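Local coordinates for protein methylase yhhF (Escherichia coli, PDB 2FPO) that methylates the exocyclic N2 of guanine 966 of 16S rRNA within the assembled 30S particle, using S-adenosyl-L-methionine as methyl donor, at residues 44-49 with 69-74. Sequence-based numbering, arbitrary orientation. Where two conformers were deposited one is given.
Sequences TLFNWL and GLEALS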
loop_
_atom_site.group_PDB
_atom_site.type_symbol
_atom_site.label_atom_id
_atom_site.label_comp_id
_atom_site.label_asym_id
_atom_site.label_seq_id
_atom_site.Cartn_x
_atom_site.Cartn_y
_atom_site.Cartn_z
ATOM N N THR A 44 11.154 2.555 -7.655
ATOM C CA THR A 44 11.403 1.118 -7.766
ATOM C C THR A 44 10.089 0.300 -7.739
ATOM O O THR A 44 9.874 -0.560 -8.602
ATOM C CB THR A 44 12.360 0.638 -6.629
ATOM O OG1 THR A 44 13.593 1.352 -6.717
ATOM C CG2 THR A 44 12.650 -0.854 -6.713
ATOM N N LEU A 45 9.217 0.577 -6.762
ATOM C CA LEU A 45 7.974 -0.170 -6.600
ATOM C C LEU A 45 7.064 -0.047 -7.830
ATOM O O LEU A 45 6.501 -1.035 -8.324
ATOM C CB LEU A 45 7.203 0.345 -5.365
ATOM C CG LEU A 45 5.812 -0.237 -5.111
ATOM C CD1 LEU A 45 5.813 -1.804 -5.137
ATOM C CD2 LEU A 45 5.238 0.303 -3.770
ATOM N N PHE A 46 6.905 1.184 -8.299
ATOM C CA PHE A 46 5.990 1.447 -9.385
ATOM C C PHE A 46 6.559 1.048 -10.723
ATOM O O PHE A 46 5.790 0.765 -11.639
ATOM C CB PHE A 46 5.378 2.848 -9.306
ATOM C CG PHE A 46 4.354 2.960 -8.210
ATOM C CD1 PHE A 46 3.045 2.466 -8.411
ATOM C CD2 PHE A 46 4.708 3.458 -6.949
ATOM C CE1 PHE A 46 2.110 2.518 -7.403
ATOM C CE2 PHE A 46 3.765 3.514 -5.920
ATOM C CZ PHE A 46 2.465 3.060 -6.148
ATOM N N ASN A 47 7.882 0.959 -10.826
ATOM C CA ASN A 47 8.481 0.285 -11.971
ATOM C C ASN A 47 8.133 -1.214 -11.940
ATOM O O ASN A 47 7.737 -1.766 -12.969
ATOM C CB ASN A 47 9.989 0.554 -12.064
ATOM C CG ASN A 47 10.322 2.039 -12.342
ATOM O OD1 ASN A 47 9.435 2.871 -12.563
ATOM N ND2 ASN A 47 11.616 2.368 -12.315
ATOM N N TRP A 48 8.229 -1.855 -10.765
ATOM C CA TRP A 48 7.805 -3.284 -10.649
ATOM C C TRP A 48 6.323 -3.496 -11.003
ATOM O O TRP A 48 5.947 -4.537 -11.541
ATOM C CB TRP A 48 7.997 -3.850 -9.232
ATOM C CG TRP A 48 9.423 -3.974 -8.710
ATOM C CD1 TRP A 48 10.584 -4.046 -9.440
ATOM C CD2 TRP A 48 9.809 -4.051 -7.336
ATOM N NE1 TRP A 48 11.675 -4.164 -8.591
ATOM C CE2 TRP A 48 11.222 -4.178 -7.296
ATOM C CE3 TRP A 48 9.093 -4.058 -6.130
ATOM C CZ2 TRP A 48 11.933 -4.303 -6.092
ATOM C CZ3 TRP A 48 9.790 -4.161 -4.943
ATOM C CH2 TRP A 48 11.210 -4.286 -4.930
ATOM N N LEU A 49 5.490 -2.515 -10.651
ATOM C CA LEU A 49 4.029 -2.584 -10.807
ATOM C C LEU A 49 3.507 -2.056 -12.139
ATOM O O LEU A 49 2.317 -2.145 -12.410
ATOM C CB LEU A 49 3.361 -1.792 -9.669
ATOM C CG LEU A 49 3.467 -2.422 -8.269
ATOM C CD1 LEU A 49 2.773 -1.547 -7.236
ATOM C CD2 LEU A 49 2.909 -3.845 -8.241
ATOM N N GLY A 69 -0.760 5.060 -2.093
ATOM C CA GLY A 69 -2.099 5.077 -2.694
ATOM C C GLY A 69 -2.285 6.157 -3.757
ATOM O O GLY A 69 -2.894 5.917 -4.795
ATOM N N LEU A 70 -1.744 7.343 -3.490
ATOM C CA LEU A 70 -1.825 8.480 -4.410
ATOM C C LEU A 70 -1.037 8.310 -5.704
ATOM O O LEU A 70 -1.492 8.649 -6.802
ATOM C CB LEU A 70 -1.416 9.771 -3.692
ATOM C CG LEU A 70 -2.435 10.213 -2.631
ATOM C CD1 LEU A 70 -1.900 11.400 -1.843
ATOM C CD2 LEU A 70 -3.749 10.558 -3.296
ATOM N N GLU A 71 0.158 7.782 -5.572
ATOM C CA GLU A 71 0.946 7.399 -6.737
ATOM C C GLU A 71 0.203 6.310 -7.548
ATOM O O GLU A 71 0.187 6.363 -8.782
ATOM C CB GLU A 71 2.318 6.945 -6.220
ATOM C CG GLU A 71 3.393 6.738 -7.216
ATOM C CD GLU A 71 3.986 8.019 -7.721
ATOM O OE1 GLU A 71 4.325 8.929 -6.911
ATOM O OE2 GLU A 71 4.100 8.093 -8.955
ATOM N N ALA A 72 -0.441 5.347 -6.858
ATOM C CA ALA A 72 -1.244 4.316 -7.544
ATOM C C ALA A 72 -2.386 4.929 -8.345
ATOM O O ALA A 72 -2.537 4.628 -9.522
ATOM C CB ALA A 72 -1.754 3.196 -6.554
ATOM N N LEU A 73 -3.149 5.844 -7.746
ATOM C CA LEU A 73 -4.221 6.515 -8.451
ATOM C C LEU A 73 -3.739 7.347 -9.635
ATOM O O LEU A 73 -4.404 7.420 -10.672
ATOM C CB LEU A 73 -5.030 7.396 -7.490
ATOM C CG LEU A 73 -5.802 6.555 -6.475
ATOM C CD1 LEU A 73 -6.041 7.398 -5.200
ATOM C CD2 LEU A 73 -7.122 5.945 -7.041
ATOM N N SER A 74 -2.596 7.990 -9.461
ATOM C CA SER A 74 -2.032 8.801 -10.517
ATOM C C SER A 74 -1.780 7.948 -11.775
ATOM O O SER A 74 -2.071 8.375 -12.900
ATOM C CB SER A 74 -0.740 9.455 -10.035
ATOM O OG SER A 74 -0.270 10.383 -10.997
#
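Between 44-49 and 69-74 the nearest CA atoms are those of Phe46 and Ala72, 8.0 Å apart. Their helices, 39-53 and 67-74, flank strand 57-60 in sequence and belong to the Rossmann-like fold of S-adenosyl-L-methionine-dependent methyltransferases. On the first helix, Leu45 and Leu49 pack against strand 123-128 of the central sheet; on the second, Leu70 and Leu73 meet helix 87-99. No hydrogen bond joins the two segments, and every close contact between them runs through the buried ring of Phe46. Phe46 points toward the second helix, its CG anti to the carbonyl carbon (chi1 -73°). The CG methylene of Glu71 sits over one face of this ring, 3.7 Å from the centroid and 24° off the normal, a CH-pi contact. Leu45 CG lies over the opposite face, offset toward the rim. Glu71, bent at chi2 (76°), holds its CG against the ring and turns its carboxylate away from that face, where it forms salt bridges with Arg42 and Arg75 and accepts a hydrogen bond from the backbone N of Ile17, partners that would probably favour the charged form of this buried glutamate. With the Phe46 ring cut back to an alanine, a gap is likely to open between the helices, and the Glu71 methylene would lose the aromatic face it packs on. At the far end of the ring, CZ comes within 3.8 Å of the backbone N of Ala72, while Phe46 CE1 touches the Ala72 CB methyl at 4.0 Å.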